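Local coordinates for protein putative adhesin (Bacteroides thetaiotaomicron, PDB 4QDG) that probably acts as a lipid-linked outer-membrane component of a Bacteroides pilus, belongs to the FimB/Mfa2 family and binds magnesium ions, at residues 153-158 against 219-224; 170-175 against 236-241; 246-251 against 281-286. All coordinates share one frame; numbering follows the deposited sequence. Where two conformers were deposited one is given.

The three contacts describe one beta sandwich, with all centres 9 to 12 Å apart. Interaction 1 lies within one layer, interaction 2 within the facing layer, and interaction 3 packs the two layers together. Interactions 1 and 2 meet through apolar side chains, the closest pair being Ala219 CB and Phe172 CG at 3.4 Å. Each strand of interaction 3 borders a strand of another contact: Val156 N lies 2.7 Å from Met281 O, and Val238 N lies 2.8 Å from Ile248 O, both probable hydrogen bonds. A bound magnesium ion lies about 8 Å from the side chain of Thr223, in interaction 1; its site includes Asn151, Leu273 and Glu276.

Interaction 1: residues 153-158 against 219-224; sequences IRVVLQ and AELSTS
Ile153, Arg154 and Val155 pair with Leu221, Glu220 and Ala219 as neighbouring antiparallel strands in one layer of a beta sandwich. The short strand axes approach to 4.7 Å with 155° between their directions. The backbone evidence is two hydrogen-bonded pairs around a non-hydrogen-bonded one. Ile153 N donates to Leu221 O and Leu221 N returns a bond to Ile153 O, each 2.8 Å long. Val155 N donates to Ala219 O and Ala219 N to Val155 O. In the central pair, the CA atoms of Arg154 and Glu220 come to 4.4 Å.

The charged interaction belongs to that central pair and lies on the face carrying Arg154 and Glu220. Arg154 runs extended from CG to NE, whereas Glu220 bends at its second torsion (-119°), which turns its carboxylate back across the arginine chain. NH1 of Arg154 meets OE2 of Glu220 at the guanidinium edge, almost in the guanidinium plane, but it approaches from above the carboxylate plane. The two planes are 72° apart. The length of this salt bridge is doubtful, since Arg154 was modelled in two conformers. Glu220 OE1 is also bonded by Asn152, and Tyr218 makes a cation-pi contact with Arg154.

Apolar packing occupies the face bearing Ile153, Val155, Ala219 and Leu221, which is turned to strand 170-176 of the other layer. Val155 CG2 rests 3.9 Å from Leu221 CD1, the two side chains crossing at a slant. Farther along, the methyl CD1 of Ile153 reaches Thr223, 4.1 Å from CG2 and 4.0 Å from OG1. That hydroxyl bonds just past the end of its own strand, Thr223 OG1 donating to Ser224 O at 3.0 Å.

Interaction 2: residues 170-175 against 236-241; sequences FEFEIT and LTVRRK
NH2 of Arg239 is gripped by two carboxylates: Glu173 OE2 at 2.8 Å and Glu171 OE1 at 3.0 Å. This salt-bridge network spans an antiparallel strand pair in the second layer of the beta sandwich. Both oxygens lie at the guanidinium edge, within a few degrees of its plane. The carboxylate planes are turned against the guanidinium plane, by 86° for Glu171 and 58° for Glu173. Arg239 leaves CB with CG trans to the backbone N and bends at chi3 (43°), bringing its guanidinium edge to the two glutamates; weak bonds from NE to Glu171 OE1 and from NH1 to Glu173 OE1 supplement the grip. NH1 also bridges to Glu246, so three acids probably stabilise its positive charge.

The strands are held by paired backbone bonds, Glu171 with Arg239 and Glu173 with Thr237; Thr237 N reaches Glu173 O at 2.8 Å. Beyond them, one water links Thr175 OG1 and Thr237 OG1, and the latter is also bonded to Asn249.

The opposite face is largely apolar and packs on strands 140-159 and 213-223. Val238 runs alongside Phe172, with CG1 over one face of its ring and CG2 3.7 Å from CD2. Leu236 CD1 meets Ile174 CG1 at 3.8 Å. At the far end, Arg240 lies beside Phe170, its CG 3.5 Å from ring atom CE1.

Interaction 3: residues 246-251 against 281-286; sequences EIINIP and MIFFLS
Ile248 and Phe283 face each other across the core of the beta sandwich, joining a strand of each layer through side chains alone. The short axes stay 11.1 Å apart, at 139° between their directions, so these strands are packed rather than paired.

Ile248 comes over one face of the Phe283 ring. Its CD1 lies 4.0 Å from the ring centroid and 29° off the normal, a CH-pi contact displaced toward CG, from which CD1 is 3.6 Å. With its second branch, Ile248 CG2 reaches Phe283 CE2 at 3.8 Å. Ile250 approaches the same ring at its edge: Ile250 CD1 is 4.0 Å from Phe283 CZ, and CG1, set between the backbone N and carbonyl carbon (chi1 59°), carries that methyl to the ring edge. The same methyl also meets Met281, modelled as selenomethionine, tip to tip. Trp291 adds an edge-to-face ring contact to Phe283, while helix 252-263 covers Met281.

Ile247 and Ile248 both sit opposite Val238 in a classic beta bulge, and both send side chains toward strand 281-285. Ile247 crosses Leu285 at about a right angle, Ile247 CD1 meeting Leu285 CD2 at 3.9 Å.

Interaction 1: residues 153-158 against 219-224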
loop_
_atom_site.group_PDB
_atom_site.type_symbol
_atom_site.label_atom_id
_atom_site.label_comp_id
_atom_site.label_asym_id
_atom_site.label_seq_id
_atom_site.Cartn_x
_atom_site.Cartn_y
_atom_site.Cartn_z
ATOM N N ILE A 153 8.825 1.982 1.363
ATOM C CA ILE A 153 10.066 1.703 0.641
ATOM C C ILE A 153 11.221 2.360 1.417
ATOM O O ILE A 153 11.214 3.566 1.611
ATOM C CB ILE A 153 9.985 2.176 -0.848
ATOM C CG1 ILE A 153 8.876 1.424 -1.586
ATOM C CG2 ILE A 153 11.325 1.954 -1.583
ATOM C CD1 ILE A 153 7.936 2.226 -2.379
ATOM N N ARG A 154 12.153 1.533 1.894
ATOM C CA ARG A 154 13.346 1.982 2.592
ATOM C C ARG A 154 14.505 1.920 1.592
ATOM O O ARG A 154 14.862 0.852 1.119
ATOM C CB ARG A 154 13.619 1.162 3.874
ATOM C CG ARG A 154 14.904 1.550 4.651
ATOM C CD ARG A 154 15.040 0.662 5.885
ATOM N NE ARG A 154 16.266 0.864 6.669
ATOM C CZ ARG A 154 16.381 1.658 7.736
ATOM N NH1 ARG A 154 15.361 2.417 8.125
ATOM N NH2 ARG A 154 17.525 1.713 8.410
ATOM N N VAL A 155 15.061 3.096 1.251
ATOM C CA VAL A 155 16.170 3.237 0.326
ATOM C C VAL A 155 17.430 3.409 1.129
ATOM O O VAL A 155 17.499 4.305 1.958
ATOM C CB VAL A 155 15.937 4.403 -0.678
ATOM C CG1 VAL A 155 17.090 4.502 -1.669
ATOM C CG2 VAL A 155 14.599 4.220 -1.425
ATOM N N VAL A 156 18.443 2.559 0.879
ATOM C CA VAL A 156 19.716 2.612 1.581
ATOM C C VAL A 156 20.865 2.904 0.598
ATOM O O VAL A 156 20.909 2.338 -0.491
ATOM C CB VAL A 156 19.963 1.324 2.407
ATOM C CG1 VAL A 156 21.375 1.284 3.006
ATOM C CG2 VAL A 156 18.921 1.178 3.517
ATOM N N LEU A 157 21.767 3.827 0.988
ATOM C CA LEU A 157 22.984 4.154 0.247
ATOM C C LEU A 157 24.141 3.667 1.082
ATOM O O LEU A 157 24.252 4.036 2.246
ATOM C CB LEU A 157 23.105 5.647 -0.092
ATOM C CG LEU A 157 21.912 6.346 -0.747
ATOM C CD1 LEU A 157 22.249 7.771 -1.037
ATOM C CD2 LEU A 157 21.484 5.628 -2.039
ATOM N N GLN A 158 24.936 2.735 0.522
ATOM C CA GLN A 158 26.045 2.086 1.208
ATOM C C GLN A 158 27.317 2.134 0.390
ATOM O O GLN A 158 27.302 1.771 -0.771
ATOM C CB GLN A 158 25.675 0.630 1.485
ATOM C CG GLN A 158 26.755 -0.168 2.249
ATOM C CD GLN A 158 26.215 -1.426 2.876
ATOM O OE1 GLN A 158 25.001 -1.578 3.086
ATOM N NE2 GLN A 158 27.111 -2.331 3.235
ATOM N N ALA A 219 16.509 6.419 3.718
ATOM C CA ALA A 219 15.294 7.189 3.540
ATOM C C ALA A 219 14.088 6.232 3.470
ATOM O O ALA A 219 14.112 5.244 2.737
ATOM C CB ALA A 219 15.363 8.027 2.283
ATOM N N GLU A 220 13.047 6.527 4.249
ATOM C CA GLU A 220 11.816 5.764 4.244
ATOM C C GLU A 220 10.754 6.571 3.508
ATOM O O GLU A 220 10.494 7.716 3.880
ATOM C CB GLU A 220 11.384 5.427 5.657
ATOM C CG GLU A 220 12.458 4.703 6.455
ATOM C CD GLU A 220 12.115 3.310 6.945
ATOM O OE1 GLU A 220 11.156 2.697 6.429
ATOM O OE2 GLU A 220 12.813 2.837 7.866
ATOM N N LEU A 221 10.168 5.997 2.450
ATOM C CA LEU A 221 9.127 6.667 1.673
ATOM C C LEU A 221 7.856 5.818 1.719
ATOM O O LEU A 221 7.918 4.599 1.618
ATOM C CB LEU A 221 9.594 6.889 0.216
ATOM C CG LEU A 221 10.777 7.797 -0.000
ATOM C CD1 LEU A 221 11.983 6.982 -0.425
ATOM C CD2 LEU A 221 10.434 8.844 -1.031
ATOM N N SER A 222 6.719 6.459 1.911
ATOM C CA SER A 222 5.415 5.830 2.073
ATOM C C SER A 222 4.541 6.227 0.869
ATOM O O SER A 222 4.377 7.406 0.599
ATOM C CB SER A 222 4.809 6.280 3.409
ATOM O OG SER A 222 3.500 5.791 3.595
ATOM N N THR A 223 4.067 5.247 0.094
ATOM C CA THR A 223 3.343 5.554 -1.147
ATOM C C THR A 223 2.012 4.826 -1.234
ATOM O O THR A 223 1.718 3.920 -0.447
ATOM C CB THR A 223 4.202 5.156 -2.395
ATOM O OG1 THR A 223 4.184 3.736 -2.569
ATOM C CG2 THR A 223 5.677 5.669 -2.342
ATOM N N SER A 224 1.242 5.179 -2.256
ATOM C CA SER A 224 -0.017 4.520 -2.561
ATOM C C SER A 224 0.316 3.240 -3.405
ATOM O O SER A 224 1.463 2.773 -3.397
ATOM C CB SER A 224 -0.955 5.498 -3.269
ATOM O OG SER A 224 -2.212 4.940 -3.589
#

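Interaction 2: residues 170-175 against 236-241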
loop_
_atom_site.group_PDB
_atom_site.type_symbol
_atom_site.label_atom_id
_atom_site.label_comp_id
_atom_site.label_asym_id
_atom_site.label_seq_id
_atom_site.Cartn_x
_atom_site.Cartn_y
_atom_site.Cartn_z
ATOM N N PHE A 170 21.911 14.060 0.313
ATOM C CA PHE A 170 20.984 13.540 -0.689
ATOM C C PHE A 170 19.525 13.812 -0.459
ATOM O O PHE A 170 19.049 13.861 0.669
ATOM C CB PHE A 170 21.135 12.014 -0.796
ATOM C CG PHE A 170 22.533 11.567 -1.131
ATOM C CD1 PHE A 170 22.974 11.541 -2.449
ATOM C CD2 PHE A 170 23.407 11.152 -0.128
ATOM C CE1 PHE A 170 24.248 11.079 -2.763
ATOM C CE2 PHE A 170 24.696 10.730 -0.443
ATOM C CZ PHE A 170 25.107 10.690 -1.757
ATOM N N GLU A 171 18.819 13.927 -1.574
ATOM C CA GLU A 171 17.384 14.096 -1.692
ATOM C C GLU A 171 16.858 12.825 -2.330
ATOM O O GLU A 171 17.442 12.327 -3.306
ATOM C CB GLU A 171 17.042 15.328 -2.534
ATOM C CG GLU A 171 17.113 16.626 -1.762
ATOM C CD GLU A 171 16.805 17.897 -2.539
ATOM O OE1 GLU A 171 16.686 17.843 -3.788
ATOM O OE2 GLU A 171 16.706 18.962 -1.887
ATOM N N PHE A 172 15.780 12.282 -1.754
ATOM C CA PHE A 172 15.147 11.042 -2.207
ATOM C C PHE A 172 13.729 11.334 -2.626
ATOM O O PHE A 172 13.028 12.059 -1.927
ATOM C CB PHE A 172 15.147 9.985 -1.102
ATOM C CG PHE A 172 16.510 9.625 -0.551
ATOM C CD1 PHE A 172 17.140 10.444 0.383
ATOM C CD2 PHE A 172 17.103 8.398 -0.861
ATOM C CE1 PHE A 172 18.358 10.066 0.948
ATOM C CE2 PHE A 172 18.332 8.039 -0.309
ATOM C CZ PHE A 172 18.952 8.871 0.588
ATOM N N GLU A 173 13.322 10.814 -3.799
ATOM C CA GLU A 173 11.973 11.036 -4.324
ATOM C C GLU A 173 11.436 9.820 -5.014
ATOM O O GLU A 173 12.195 9.037 -5.597
ATOM C CB GLU A 173 11.965 12.177 -5.350
ATOM C CG GLU A 173 12.086 13.565 -4.777
ATOM C CD GLU A 173 12.616 14.616 -5.739
ATOM O OE1 GLU A 173 12.964 14.283 -6.897
ATOM O OE2 GLU A 173 12.690 15.790 -5.315
ATOM N N ILE A 174 10.104 9.704 -4.997
ATOM C CA ILE A 174 9.357 8.737 -5.773
ATOM C C ILE A 174 8.316 9.541 -6.509
ATOM O O ILE A 174 7.533 10.239 -5.878
ATOM C CB ILE A 174 8.775 7.514 -5.017
ATOM C CG1 ILE A 174 9.906 6.599 -4.535
ATOM C CG2 ILE A 174 7.811 6.729 -5.927
ATOM C CD1 ILE A 174 9.495 5.484 -3.520
ATOM N N THR A 175 8.386 9.547 -7.847
ATOM C CA THR A 175 7.356 10.171 -8.658
ATOM C C THR A 175 6.448 9.044 -9.165
ATOM O O THR A 175 6.921 7.979 -9.596
ATOM C CB THR A 175 7.915 11.034 -9.786
ATOM O OG1 THR A 175 8.879 10.283 -10.535
ATOM C CG2 THR A 175 8.458 12.377 -9.292
ATOM N N LEU A 236 12.135 6.117 -8.982
ATOM C CA LEU A 236 12.850 6.340 -7.730
ATOM C C LEU A 236 14.027 7.216 -8.117
ATOM O O LEU A 236 14.760 6.882 -9.057
ATOM C CB LEU A 236 13.288 5.094 -6.961
ATOM C CG LEU A 236 14.297 5.350 -5.824
ATOM C CD1 LEU A 236 13.631 6.040 -4.619
ATOM C CD2 LEU A 236 14.973 4.069 -5.390
ATOM N N THR A 237 14.171 8.375 -7.457
ATOM C CA THR A 237 15.262 9.312 -7.786
ATOM C C THR A 237 16.061 9.655 -6.541
ATOM O O THR A 237 15.474 9.944 -5.493
ATOM C CB THR A 237 14.697 10.590 -8.478
ATOM O OG1 THR A 237 13.967 10.202 -9.640
ATOM C CG2 THR A 237 15.782 11.559 -8.899
ATOM N N VAL A 238 17.407 9.617 -6.667
ATOM C CA VAL A 238 18.320 9.971 -5.588
ATOM C C VAL A 238 19.260 11.049 -6.159
ATOM O O VAL A 238 19.960 10.815 -7.144
ATOM C CB VAL A 238 19.062 8.778 -4.925
ATOM C CG1 VAL A 238 19.928 9.276 -3.763
ATOM C CG2 VAL A 238 18.071 7.733 -4.416
ATOM N N ARG A 239 19.197 12.253 -5.576
ATOM C CA ARG A 239 19.952 13.409 -6.054
ATOM C C ARG A 239 20.913 13.943 -5.015
ATOM O O ARG A 239 20.514 14.086 -3.847
ATOM C CB ARG A 239 18.962 14.513 -6.438
ATOM C CG ARG A 239 19.523 15.692 -7.240
ATOM C CD ARG A 239 18.429 16.557 -7.855
ATOM N NE ARG A 239 17.356 16.793 -6.903
ATOM C CZ ARG A 239 16.111 16.347 -7.029
ATOM N NH1 ARG A 239 15.731 15.712 -8.133
ATOM N NH2 ARG A 239 15.226 16.562 -6.066
ATOM N N ARG A 240 22.181 14.235 -5.435
ATOM C CA ARG A 240 23.176 14.904 -4.578
ATOM C C ARG A 240 22.760 16.364 -4.485
ATOM O O ARG A 240 22.668 17.008 -5.533
ATOM C CB ARG A 240 24.607 14.817 -5.148
ATOM C CG ARG A 240 25.263 13.444 -5.184
ATOM C CD ARG A 240 26.781 13.555 -5.392
ATOM N NE ARG A 240 27.122 14.040 -6.734
ATOM C CZ ARG A 240 27.691 13.303 -7.685
ATOM N NH1 ARG A 240 28.038 12.045 -7.445
ATOM N NH2 ARG A 240 27.937 13.828 -8.877
ATOM N N LYS A 241 22.467 16.876 -3.266
ATOM C CA LYS A 241 22.010 18.257 -3.016
ATOM C C LYS A 241 22.972 19.342 -3.555
ATOM O O LYS A 241 22.517 20.296 -4.193
ATOM C CB LYS A 241 21.782 18.468 -1.505
ATOM C CG LYS A 241 20.375 18.105 -1.079
ATOM C CD LYS A 241 20.285 17.657 0.353
ATOM C CE LYS A 241 19.679 18.667 1.282
ATOM N NZ LYS A 241 19.706 18.159 2.675
HETATM O O HOH W 1 11.431 10.982 -9.984
#

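Interaction 3: residues 246-251 against 281-286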
loop_
_atom_site.group_PDB
_atom_site.type_symbol
_atom_site.label_atom_id
_atom_site.label_comp_id
_atom_site.label_asym_id
_atom_site.label_seq_id
_atom_site.Cartn_x
_atom_site.Cartn_y
_atom_site.Cartn_z
ATOM N N GLU A 246 21.645 13.600 -10.283
ATOM C CA GLU A 246 20.794 12.469 -9.930
ATOM C C GLU A 246 21.599 11.210 -10.125
ATOM O O GLU A 246 21.778 10.770 -11.254
ATOM C CB GLU A 246 19.506 12.451 -10.757
ATOM C CG GLU A 246 18.561 13.592 -10.427
ATOM C CD GLU A 246 17.346 13.697 -11.333
ATOM O OE1 GLU A 246 17.234 12.868 -12.268
ATOM O OE2 GLU A 246 16.491 14.581 -11.086
ATOM N N ILE A 247 22.126 10.661 -9.034
ATOM C CA ILE A 247 23.002 9.477 -9.050
ATOM C C ILE A 247 22.198 8.196 -9.325
ATOM O O ILE A 247 22.747 7.250 -9.886
ATOM C CB ILE A 247 23.871 9.388 -7.751
ATOM C CG1 ILE A 247 23.026 9.339 -6.467
ATOM C CG2 ILE A 247 24.873 10.550 -7.710
ATOM C CD1 ILE A 247 23.638 8.480 -5.340
ATOM N N ILE A 248 20.904 8.175 -8.922
ATOM C CA ILE A 248 19.949 7.080 -9.131
ATOM C C ILE A 248 18.651 7.687 -9.705
ATOM O O ILE A 248 18.136 8.691 -9.190
ATOM C CB ILE A 248 19.690 6.215 -7.843
ATOM C CG1 ILE A 248 20.983 5.588 -7.306
ATOM C CG2 ILE A 248 18.663 5.109 -8.103
ATOM C CD1 ILE A 248 21.016 5.397 -5.794
ATOM N N ASN A 249 18.162 7.099 -10.799
ATOM C CA ASN A 249 16.938 7.478 -11.480
ATOM C C ASN A 249 16.474 6.262 -12.231
ATOM O O ASN A 249 16.872 6.031 -13.380
ATOM C CB ASN A 249 17.101 8.696 -12.396
ATOM C CG ASN A 249 15.797 9.141 -13.020
ATOM O OD1 ASN A 249 14.785 9.319 -12.350
ATOM N ND2 ASN A 249 15.809 9.378 -14.309
ATOM N N ILE A 250 15.650 5.459 -11.563
ATOM C CA ILE A 250 15.264 4.167 -12.103
ATOM C C ILE A 250 13.765 3.966 -12.194
ATOM O O ILE A 250 13.019 4.536 -11.392
ATOM C CB ILE A 250 15.873 3.052 -11.174
ATOM C CG1 ILE A 250 15.370 3.184 -9.701
ATOM C CG2 ILE A 250 17.408 3.017 -11.247
ATOM C CD1 ILE A 250 15.161 1.945 -8.983
ATOM N N PRO A 251 13.312 3.067 -13.099
ATOM C CA PRO A 251 11.895 2.682 -13.075
ATOM C C PRO A 251 11.724 1.692 -11.910
ATOM O O PRO A 251 12.112 0.521 -11.991
ATOM C CB PRO A 251 11.654 2.082 -14.472
ATOM C CG PRO A 251 13.018 1.759 -15.019
ATOM C CD PRO A 251 14.072 2.284 -14.110
HETATM N N MSE A 281 15.683 -1.320 -0.346
HETATM C CA MSE A 281 16.591 -1.341 -1.487
HETATM C C MSE A 281 17.927 -0.741 -1.116
HETATM O O MSE A 281 17.989 0.415 -0.706
HETATM C CB MSE A 281 15.998 -0.590 -2.673
HETATM C CG MSE A 281 14.638 -1.075 -3.104
HETATM SE SE MSE A 281 13.976 0.059 -4.549
HETATM C CE MSE A 281 15.011 -0.723 -6.032
ATOM N N ILE A 282 18.991 -1.518 -1.286
ATOM C CA ILE A 282 20.344 -1.061 -0.983
ATOM C C ILE A 282 21.086 -0.815 -2.290
ATOM O O ILE A 282 21.218 -1.726 -3.107
ATOM C CB ILE A 282 21.134 -2.022 -0.053
ATOM C CG1 ILE A 282 20.331 -2.316 1.245
ATOM C CG2 ILE A 282 22.514 -1.427 0.261
ATOM C CD1 ILE A 282 20.866 -3.447 2.059
ATOM N N PHE A 283 21.547 0.427 -2.470
ATOM C CA PHE A 283 22.354 0.837 -3.607
ATOM C C PHE A 283 23.792 1.023 -3.113
ATOM O O PHE A 283 24.016 1.653 -2.073
ATOM C CB PHE A 283 21.793 2.118 -4.258
ATOM C CG PHE A 283 20.406 1.975 -4.855
ATOM C CD1 PHE A 283 19.270 2.115 -4.065
ATOM C CD2 PHE A 283 20.237 1.733 -6.213
ATOM C CE1 PHE A 283 17.988 1.982 -4.618
ATOM C CE2 PHE A 283 18.960 1.598 -6.763
ATOM C CZ PHE A 283 17.841 1.732 -5.961
ATOM N N PHE A 284 24.759 0.458 -3.837
ATOM C CA PHE A 284 26.169 0.558 -3.444
ATOM C C PHE A 284 26.840 1.694 -4.207
ATOM O O PHE A 284 26.600 1.867 -5.405
ATOM C CB PHE A 284 26.907 -0.778 -3.620
ATOM C CG PHE A 284 26.287 -1.844 -2.753
ATOM C CD1 PHE A 284 26.652 -1.972 -1.413
ATOM C CD2 PHE A 284 25.287 -2.673 -3.250
ATOM C CE1 PHE A 284 26.058 -2.941 -0.603
ATOM C CE2 PHE A 284 24.669 -3.609 -2.436
ATOM C CZ PHE A 284 25.045 -3.731 -1.113
ATOM N N LEU A 285 27.614 2.508 -3.473
ATOM C CA LEU A 285 28.279 3.681 -4.031
ATOM C C LEU A 285 29.780 3.541 -4.007
ATOM O O LEU A 285 30.353 2.932 -3.105
ATOM C CB LEU A 285 27.888 4.982 -3.278
ATOM C CG LEU A 285 26.380 5.259 -3.037
ATOM C CD1 LEU A 285 26.183 6.602 -2.336
ATOM C CD2 LEU A 285 25.567 5.193 -4.333
ATOM N N SER A 286 30.406 4.146 -5.007
ATOM C CA SER A 286 31.849 4.269 -5.146
ATOM C C SER A 286 32.330 5.469 -4.273
ATOM O O SER A 286 31.469 6.266 -3.859
ATOM C CB SER A 286 32.201 4.452 -6.616
ATOM O OG SER A 286 31.416 5.479 -7.189
#